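Local structure of ribonucleoside-diphosphate reductase, alpha chain (Actinobacillus ureae ATCC 25976, 6DQX) at residues K378-K383 against T410-A415; E310-F315 against L346-L351; Q371-I376 against A509-K514. The protein is the catalytic subunit of a class Id ribonucleotide reductase and probably reduces ribonucleoside diphosphates to the deoxynucleotides needed for DNA synthesis. One frame throughout, in Å; residues are numbered along the deposited sequence.

Contact 1 of 3, residues K378-K383 against T410-A415; sequences KTLQEK and TLMSIA
Q381 and M412 mark the closest passage of the two backbones, their CA atoms 7.6 Å apart, where an irregular segment without helix or strand runs past the flank of a helix. That spacing is bridged mainly by M412. Its thioether chain is extended at chi2 (177°) and then bent at chi3 (70°), which lays the sulfur against the helix backbone and turns the methyl toward L380. CE of M412 packs on CB of L380 at 3.7 Å, while SD of M412 lies 3.8 Å from the backbone N of Q381. An unbranched, flexible and apolar side chain suits this place, because it can follow the helix surface without demanding a polar partner. L380 is buried and directs its CB at the methionine; its side chain also touches V350 and P309. Q381 stands at the margin of the contact: its amide turns from the methionine, and the side chain touches Y515, a place where a partly exposed polar residue fits well. The backbone N of M412 is bonded to OD1 of D517, and that of the neighbouring L411 to OD2 of the same carboxylate. The contact thus joins helix 367-395 to the segment that runs beside strand 347-351 in the barrel domain, with helix 308-327 closing in through P309 beside L380.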
loop_
_atom_site.group_PDB
_atom_site.type_symbol
_atom_site.label_atom_id
_atom_site.label_comp_id
_atom_site.label_asym_id
_atom_site.label_seq_id
_atom_site.Cartn_x
_atom_site.Cartn_y
_atom_site.Cartn_z
ATOM N N LYS A 378 -8.394 42.121 7.889
ATOM C CA LYS A 378 -7.253 43.008 8.025
ATOM C C LYS A 378 -6.687 42.982 9.440
ATOM O O LYS A 378 -5.449 42.961 9.643
ATOM C CB LYS A 378 -7.620 44.446 7.587
ATOM C CG LYS A 378 -6.426 45.419 7.597
ATOM C CD LYS A 378 -6.839 46.785 7.020
ATOM C CE LYS A 378 -5.632 47.690 6.811
ATOM N NZ LYS A 378 -5.214 48.340 8.083
ATOM N N THR A 379 -7.576 43.038 10.421
ATOM C CA THR A 379 -7.187 43.018 11.831
ATOM C C THR A 379 -6.463 41.716 12.167
ATOM O O THR A 379 -5.406 41.714 12.809
ATOM C CB THR A 379 -8.410 43.173 12.743
ATOM O OG1 THR A 379 -9.088 44.416 12.445
ATOM C CG2 THR A 379 -8.030 43.166 14.191
ATOM N N LEU A 380 -7.049 40.620 11.726
ATOM C CA LEU A 380 -6.398 39.299 11.955
ATOM C C LEU A 380 -5.033 39.152 11.292
ATOM O O LEU A 380 -4.094 38.650 11.916
ATOM C CB LEU A 380 -7.345 38.181 11.556
ATOM C CG LEU A 380 -8.457 37.948 12.589
ATOM C CD1 LEU A 380 -9.457 36.946 12.019
ATOM C CD2 LEU A 380 -7.922 37.523 13.943
ATOM N N GLN A 381 -4.891 39.644 10.060
ATOM C CA GLN A 381 -3.602 39.577 9.366
ATOM C C GLN A 381 -2.525 40.321 10.170
ATOM O O GLN A 381 -1.408 39.828 10.354
ATOM C CB GLN A 381 -3.700 40.156 7.966
ATOM C CG GLN A 381 -2.399 40.104 7.174
ATOM C CD GLN A 381 -2.372 40.970 5.933
ATOM O OE1 GLN A 381 -2.740 42.164 5.971
ATOM N NE2 GLN A 381 -1.859 40.404 4.831
ATOM N N GLU A 382 -2.890 41.506 10.665
ATOM C CA GLU A 382 -1.920 42.345 11.372
ATOM C C GLU A 382 -1.496 41.739 12.690
ATOM O O GLU A 382 -0.300 41.719 13.026
ATOM C CB GLU A 382 -2.508 43.752 11.591
ATOM C CG GLU A 382 -2.613 44.538 10.293
ATOM C CD GLU A 382 -3.408 45.842 10.400
ATOM O OE1 GLU A 382 -3.976 46.120 11.474
ATOM O OE2 GLU A 382 -3.494 46.585 9.384
ATOM N N LYS A 383 -2.478 41.253 13.442
ATOM C CA LYS A 383 -2.238 40.742 14.785
ATOM C C LYS A 383 -1.485 39.419 14.779
ATOM O O LYS A 383 -0.533 39.237 15.561
ATOM C CB LYS A 383 -3.548 40.666 15.567
ATOM C CG LYS A 383 -4.047 42.066 15.905
ATOM C CD LYS A 383 -5.459 42.105 16.430
ATOM C CE LYS A 383 -5.593 41.794 17.900
ATOM N NZ LYS A 383 -4.757 42.660 18.804
ATOM N N THR A 410 3.626 30.798 7.234
ATOM C CA THR A 410 2.248 31.201 7.074
ATOM C C THR A 410 1.573 31.238 8.441
ATOM O O THR A 410 1.960 30.513 9.358
ATOM C CB THR A 410 1.464 30.209 6.161
ATOM O OG1 THR A 410 1.383 28.923 6.804
ATOM C CG2 THR A 410 2.154 30.119 4.801
ATOM N N LEU A 411 0.557 32.082 8.557
ATOM C CA LEU A 411 -0.206 32.286 9.768
ATOM C C LEU A 411 -1.698 31.936 9.669
ATOM O O LEU A 411 -2.268 31.504 10.684
ATOM C CB LEU A 411 -0.091 33.749 10.217
ATOM C CG LEU A 411 1.187 34.151 10.979
ATOM C CD1 LEU A 411 1.386 33.254 12.208
ATOM C CD2 LEU A 411 2.407 34.137 10.095
ATOM N N MET A 412 -2.321 32.108 8.509
ATOM C CA MET A 412 -3.792 32.021 8.409
ATOM C C MET A 412 -4.336 31.150 7.305
ATOM O O MET A 412 -3.832 31.162 6.193
ATOM C CB MET A 412 -4.411 33.434 8.269
ATOM C CG MET A 412 -4.297 34.259 9.539
ATOM S SD MET A 412 -4.937 35.934 9.342
ATOM C CE MET A 412 -6.661 35.460 9.207
ATOM N N SER A 413 -5.410 30.439 7.622
ATOM C CA SER A 413 -6.102 29.608 6.651
ATOM C C SER A 413 -7.512 29.419 7.142
ATOM O O SER A 413 -7.733 29.262 8.356
ATOM C CB SER A 413 -5.402 28.233 6.524
ATOM O OG SER A 413 -5.484 27.505 7.724
ATOM N N ILE A 414 -8.470 29.338 6.231
ATOM C CA ILE A 414 -9.874 29.230 6.659
ATOM C C ILE A 414 -10.425 27.836 6.386
ATOM O O ILE A 414 -11.020 27.564 5.346
ATOM C CB ILE A 414 -10.766 30.345 6.028
ATOM C CG1 ILE A 414 -10.116 31.717 6.172
ATOM C CG2 ILE A 414 -12.180 30.298 6.598
ATOM C CD1 ILE A 414 -9.743 32.114 7.581
ATOM N N ALA A 415 -10.189 26.954 7.345
ATOM C CA ALA A 415 -10.699 25.587 7.295
ATOM C C ALA A 415 -12.219 25.481 7.552
ATOM O O ALA A 415 -12.838 26.387 8.122
ATOM C CB ALA A 415 -9.953 24.744 8.305
#

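Contact 2 of 3, residues E310-F315 against L346-L351; sequences EVLTYF and LGLGVL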
loop_
_atom_site.group_PDB
_atom_site.type_symbol
_atom_site.label_atom_id
_atom_site.label_comp_id
_atom_site.label_asym_id
_atom_site.label_seq_id
_atom_site.Cartn_x
_atom_site.Cartn_y
_atom_site.Cartn_z
ATOM N N GLU A 310 -3.206 37.050 19.179
ATOM C CA GLU A 310 -1.800 36.815 19.456
ATOM C C GLU A 310 -1.578 35.611 20.354
ATOM O O GLU A 310 -0.663 34.797 20.119
ATOM C CB GLU A 310 -1.184 38.056 20.094
ATOM C CG GLU A 310 -1.145 39.235 19.139
ATOM C CD GLU A 310 -2.341 40.151 19.209
ATOM O OE1 GLU A 310 -3.488 39.709 19.472
ATOM O OE2 GLU A 310 -2.137 41.364 18.923
ATOM N N VAL A 311 -2.419 35.491 21.383
ATOM C CA VAL A 311 -2.344 34.342 22.296
ATOM C C VAL A 311 -2.596 33.051 21.540
ATOM O O VAL A 311 -1.873 32.061 21.761
ATOM C CB VAL A 311 -3.285 34.527 23.523
ATOM C CG1 VAL A 311 -3.546 33.228 24.272
ATOM C CG2 VAL A 311 -2.653 35.558 24.464
ATOM N N LEU A 312 -3.582 33.063 20.638
ATOM C CA LEU A 312 -3.875 31.863 19.856
ATOM C C LEU A 312 -2.703 31.515 18.895
ATOM O O LEU A 312 -2.364 30.341 18.721
ATOM C CB LEU A 312 -5.221 31.996 19.130
ATOM C CG LEU A 312 -5.785 30.676 18.592
ATOM C CD1 LEU A 312 -6.097 29.681 19.719
ATOM C CD2 LEU A 312 -7.039 30.932 17.764
ATOM N N THR A 313 -2.061 32.531 18.316
ATOM C CA THR A 313 -0.879 32.331 17.473
ATOM C C THR A 313 0.293 31.669 18.240
ATOM O O THR A 313 0.898 30.677 17.767
ATOM C CB THR A 313 -0.449 33.662 16.833
ATOM O OG1 THR A 313 -1.564 34.205 16.104
ATOM C CG2 THR A 313 0.759 33.471 15.924
ATOM N N TYR A 314 0.572 32.211 19.431
ATOM C CA TYR A 314 1.555 31.634 20.361
ATOM C C TYR A 314 1.211 30.183 20.653
ATOM O O TYR A 314 2.089 29.321 20.648
ATOM C CB TYR A 314 1.589 32.401 21.671
ATOM C CG TYR A 314 2.464 33.634 21.694
ATOM C CD1 TYR A 314 2.403 34.597 20.692
ATOM C CD2 TYR A 314 3.354 33.841 22.747
ATOM C CE1 TYR A 314 3.194 35.741 20.745
ATOM C CE2 TYR A 314 4.154 34.971 22.808
ATOM C CZ TYR A 314 4.068 35.919 21.815
ATOM O OH TYR A 314 4.847 37.044 21.903
ATOM N N PHE A 315 -0.082 29.912 20.838
ATOM C CA PHE A 315 -0.529 28.550 21.149
ATOM C C PHE A 315 -0.249 27.610 19.994
ATOM O O PHE A 315 0.263 26.501 20.199
ATOM C CB PHE A 315 -2.019 28.520 21.506
ATOM C CG PHE A 315 -2.551 27.148 21.741
ATOM C CD1 PHE A 315 -2.171 26.461 22.869
ATOM C CD2 PHE A 315 -3.443 26.547 20.836
ATOM C CE1 PHE A 315 -2.653 25.187 23.112
ATOM C CE2 PHE A 315 -3.934 25.283 21.076
ATOM C CZ PHE A 315 -3.555 24.611 22.228
ATOM N N LEU A 346 1.639 27.771 10.260
ATOM C CA LEU A 346 0.406 27.748 11.034
ATOM C C LEU A 346 -0.822 28.115 10.169
ATOM O O LEU A 346 -0.717 28.790 9.118
ATOM C CB LEU A 346 0.468 28.726 12.217
ATOM C CG LEU A 346 1.758 28.696 13.079
ATOM C CD1 LEU A 346 1.682 29.770 14.151
ATOM C CD2 LEU A 346 1.961 27.305 13.672
ATOM N N GLY A 347 -1.977 27.717 10.678
ATOM C CA GLY A 347 -3.251 27.911 9.997
ATOM C C GLY A 347 -4.335 28.380 10.955
ATOM O O GLY A 347 -5.268 27.643 11.245
ATOM N N LEU A 348 -4.209 29.604 11.455
ATOM C CA LEU A 348 -5.225 30.183 12.323
ATOM C C LEU A 348 -6.414 30.590 11.429
ATOM O O LEU A 348 -6.234 31.276 10.405
ATOM C CB LEU A 348 -4.668 31.401 13.058
ATOM C CG LEU A 348 -5.625 32.157 14.006
ATOM C CD1 LEU A 348 -4.841 32.690 15.205
ATOM C CD2 LEU A 348 -6.396 33.282 13.295
ATOM N N GLY A 349 -7.601 30.155 11.810
ATOM C CA GLY A 349 -8.829 30.359 11.049
ATOM C C GLY A 349 -9.880 31.112 11.823
ATOM O O GLY A 349 -9.589 31.752 12.841
ATOM N N VAL A 350 -11.134 30.985 11.365
ATOM C CA VAL A 350 -12.270 31.668 11.967
ATOM C C VAL A 350 -13.512 30.817 11.912
ATOM O O VAL A 350 -13.581 29.863 11.132
ATOM C CB VAL A 350 -12.628 33.006 11.218
ATOM C CG1 VAL A 350 -11.411 33.926 11.224
ATOM C CG2 VAL A 350 -13.109 32.751 9.795
ATOM N N LEU A 351 -14.457 31.141 12.778
ATOM C CA LEU A 351 -15.846 30.679 12.628
ATOM C C LEU A 351 -16.788 31.764 13.122
ATOM O O LEU A 351 -16.345 32.787 13.640
ATOM C CB LEU A 351 -16.064 29.349 13.363
ATOM C CG LEU A 351 -15.504 29.202 14.770
ATOM C CD1 LEU A 351 -16.354 29.884 15.809
ATOM C CD2 LEU A 351 -15.360 27.711 15.117
#
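L348 pushes its CD1 methyl between L312 and T313, so that a strand of the α/β barrel characteristic of ribonucleotide reductases meets one of the helices outside it. Helix 308-327 lies on the connection between the parallel neighbours 288-296 and 347-351, and its packing on the second of them is that of a beta-alpha-beta crossover. The tight part is centred on this methyl. CD1 of L348 touches CD2 of L312 at 3.8 Å, two branched leucine ends meeting obliquely. With CG of L348 anti to its backbone N (chi1 179°), the branch is directed to the helix. Leucine suits both positions, since the leucine-leucine meeting is buried and purely apolar, with the hydroxyl of T313 beside it. L346 meets T313 mainly through the backbone: its CD1 reaches the carbonyl O of T313 at 3.8 Å, whereas the side chains stay farther apart, CD1 of L346 lying 4.2 Å from CG2 of T313. E310 and Y314 point away from the strand. The carboxylate of E310 is buried and paired with K383 and K386, while Y314, bonded to E390, is partly exposed and marks the more open side. T313 is a polar residue in a largely apolar setting, yet its hydroxyl is provided for: OG1 bonds to the carbonyl O of P309 one turn back, and lies 3.7 Å from CD1 of L348.

Contact 3 of 3, residues Q371-I376 against A509-K514; sequences QKNNLI and AAQRQK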
loop_
_atom_site.group_PDB
_atom_site.type_symbol
_atom_site.label_atom_id
_atom_site.label_comp_id
_atom_site.label_asym_id
_atom_site.label_seq_id
_atom_site.Cartn_x
_atom_site.Cartn_y
_atom_site.Cartn_z
ATOM N N GLN A 371 -17.808 45.607 4.227
ATOM C CA GLN A 371 -17.015 46.450 5.128
ATOM C C GLN A 371 -16.477 45.711 6.331
ATOM O O GLN A 371 -15.315 45.888 6.713
ATOM C CB GLN A 371 -17.821 47.653 5.622
ATOM C CG GLN A 371 -18.238 48.541 4.482
ATOM C CD GLN A 371 -19.004 49.744 4.989
ATOM O OE1 GLN A 371 -19.975 49.596 5.748
ATOM N NE2 GLN A 371 -18.538 50.949 4.629
ATOM N N LYS A 372 -17.334 44.919 6.955
ATOM C CA LYS A 372 -16.932 44.122 8.117
ATOM C C LYS A 372 -15.899 43.044 7.751
ATOM O O LYS A 372 -14.971 42.762 8.530
ATOM C CB LYS A 372 -18.150 43.473 8.778
ATOM C CG LYS A 372 -19.155 44.451 9.415
ATOM C CD LYS A 372 -18.554 45.231 10.558
ATOM C CE LYS A 372 -19.656 45.786 11.458
ATOM N NZ LYS A 372 -19.042 46.700 12.435
ATOM N N ASN A 373 -16.065 42.483 6.563
ATOM C CA ASN A 373 -15.168 41.399 6.043
ATOM C C ASN A 373 -13.753 41.979 5.948
ATOM O O ASN A 373 -12.792 41.401 6.449
ATOM C CB ASN A 373 -15.684 40.946 4.682
ATOM C CG ASN A 373 -15.111 39.628 4.218
ATOM O OD1 ASN A 373 -14.901 38.722 5.011
ATOM N ND2 ASN A 373 -14.866 39.519 2.922
ATOM N N ASN A 374 -13.634 43.165 5.331
ATOM C CA ASN A 374 -12.353 43.814 5.225
ATOM C C ASN A 374 -11.731 44.114 6.587
ATOM O O ASN A 374 -10.536 43.869 6.800
ATOM C CB ASN A 374 -12.474 45.120 4.417
ATOM C CG ASN A 374 -11.138 45.768 4.187
ATOM O OD1 ASN A 374 -10.343 45.276 3.384
ATOM N ND2 ASN A 374 -10.890 46.907 4.852
ATOM N N LEU A 375 -12.531 44.669 7.496
ATOM C CA LEU A 375 -12.069 45.063 8.823
ATOM C C LEU A 375 -11.557 43.858 9.612
ATOM O O LEU A 375 -10.472 43.882 10.170
ATOM C CB LEU A 375 -13.212 45.718 9.603
ATOM C CG LEU A 375 -12.888 46.069 11.053
ATOM C CD1 LEU A 375 -11.718 47.053 11.140
ATOM C CD2 LEU A 375 -14.132 46.600 11.717
ATOM N N ILE A 376 -12.374 42.828 9.664
ATOM C CA ILE A 376 -12.035 41.637 10.455
ATOM C C ILE A 376 -10.757 40.971 9.971
ATOM O O ILE A 376 -9.822 40.711 10.771
ATOM C CB ILE A 376 -13.214 40.647 10.464
ATOM C CG1 ILE A 376 -14.311 41.219 11.378
ATOM C CG2 ILE A 376 -12.777 39.263 10.941
ATOM C CD1 ILE A 376 -15.600 40.435 11.407
ATOM N N ALA A 509 -15.032 35.910 -0.498
ATOM C CA ALA A 509 -13.799 35.117 -0.409
ATOM C C ALA A 509 -12.662 35.836 -1.140
ATOM O O ALA A 509 -11.538 35.948 -0.618
ATOM C CB ALA A 509 -14.017 33.682 -0.943
ATOM N N ALA A 510 -12.976 36.405 -2.307
ATOM C CA ALA A 510 -11.979 37.136 -3.086
ATOM C C ALA A 510 -11.490 38.358 -2.332
ATOM O O ALA A 510 -10.288 38.631 -2.322
ATOM C CB ALA A 510 -12.532 37.539 -4.448
ATOM N N GLN A 511 -12.421 39.058 -1.681
ATOM C CA GLN A 511 -12.095 40.262 -0.935
ATOM C C GLN A 511 -11.166 40.003 0.233
ATOM O O GLN A 511 -10.191 40.732 0.402
ATOM C CB GLN A 511 -13.358 40.967 -0.470
ATOM C CG GLN A 511 -13.110 42.252 0.303
ATOM C CD GLN A 511 -14.336 42.762 1.059
ATOM O OE1 GLN A 511 -15.256 42.004 1.401
ATOM N NE2 GLN A 511 -14.351 44.076 1.314
ATOM N N ARG A 512 -11.461 38.971 1.049
ATOM C CA ARG A 512 -10.630 38.684 2.207
ATOM C C ARG A 512 -9.309 37.951 1.876
ATOM O O ARG A 512 -8.392 37.976 2.693
ATOM C CB ARG A 512 -11.427 37.955 3.297
ATOM C CG ARG A 512 -11.743 36.477 3.008
ATOM C CD ARG A 512 -12.457 35.829 4.188
ATOM N NE ARG A 512 -13.861 36.166 4.257
ATOM C CZ ARG A 512 -14.859 35.532 3.636
ATOM N NH1 ARG A 512 -14.668 34.470 2.861
ATOM N NH2 ARG A 512 -16.089 35.956 3.800
ATOM N N GLN A 513 -9.205 37.366 0.682
ATOM C CA GLN A 513 -8.011 36.612 0.298
ATOM C C GLN A 513 -6.728 37.412 0.399
ATOM O O GLN A 513 -5.692 36.834 0.737
ATOM C CB GLN A 513 -8.141 35.987 -1.079
ATOM C CG GLN A 513 -7.051 34.971 -1.439
ATOM C CD GLN A 513 -6.941 33.832 -0.432
ATOM O OE1 GLN A 513 -7.827 32.995 -0.336
ATOM N NE2 GLN A 513 -5.852 33.824 0.347
ATOM N N LYS A 514 -6.776 38.728 0.156
ATOM C CA LYS A 514 -5.555 39.525 0.266
ATOM C C LYS A 514 -4.961 39.552 1.670
ATOM O O LYS A 514 -3.759 39.831 1.834
ATOM C CB LYS A 514 -5.750 40.962 -0.253
ATOM C CG LYS A 514 -6.572 41.868 0.644
ATOM C CD LYS A 514 -6.756 43.246 0.014
ATOM C CE LYS A 514 -7.782 43.221 -1.105
ATOM N NZ LYS A 514 -9.167 42.982 -0.627
HETATM O O HOH W 1 -10.427 44.680 0.842
#
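The amide of N373 meets the guanidinium of R512 at an edge, the two planes turned 79° against each other, while W353 makes a cation-pi contact with the same guanidinium; the amide of Q511 is turned 60° from that of N373. NE of R512 donates to OD1 of N373 at 2.9 Å, onto a lone pair in the carbonyl plane; NH2 of R512 adds a weak bond to that oxygen at 3.2 Å. At the nitrogen end of the amide, ND2 of N373 gives a nearly straight bond of 2.9 Å to OE1 of Q511, which it approaches from above the glutamine's carbonyl plane. ND2 also donates to the carbonyl O of Q508, so acceptors and donors together fix which way the amide is flipped. Asparagine suits the place because one short group both accepts from an arginine and donates to a glutamine; its CG anti to the backbone N (chi1 -164°) carries it across. A water donates to OD1 of N374, which also bonds Y515, and accepts from NZ of K514, at 2.6 Å each. Helices 367-395 and 502-513 run roughly parallel here, 9.3 Å between axes, and helix 353-359 supplies W353 against N373 and R512.

How the contacts relate
Following the chain from the N terminus, contact 2 comes first and closes a short, mainly helical loop by returning strand 347-351 to helix 308-327. Helix 367-395 then opens both remaining contacts: contact 3 from residues 371-376, and contact 1 about two turns later. Contact 1 closes first, at 410-415, and so lies within the much longer loop that contact 3 completes at 509-514. Contacts 1 and 2 adjoin through their second segments, where O of L411 lies 2.8 Å from N of L348, a probable backbone hydrogen bond. Contact 2 thus sets helix 308-327 on strand 347-351, contact 1 sets helix 367-395 on the segment bonded to that strand, and contact 3 adds helix 502-513.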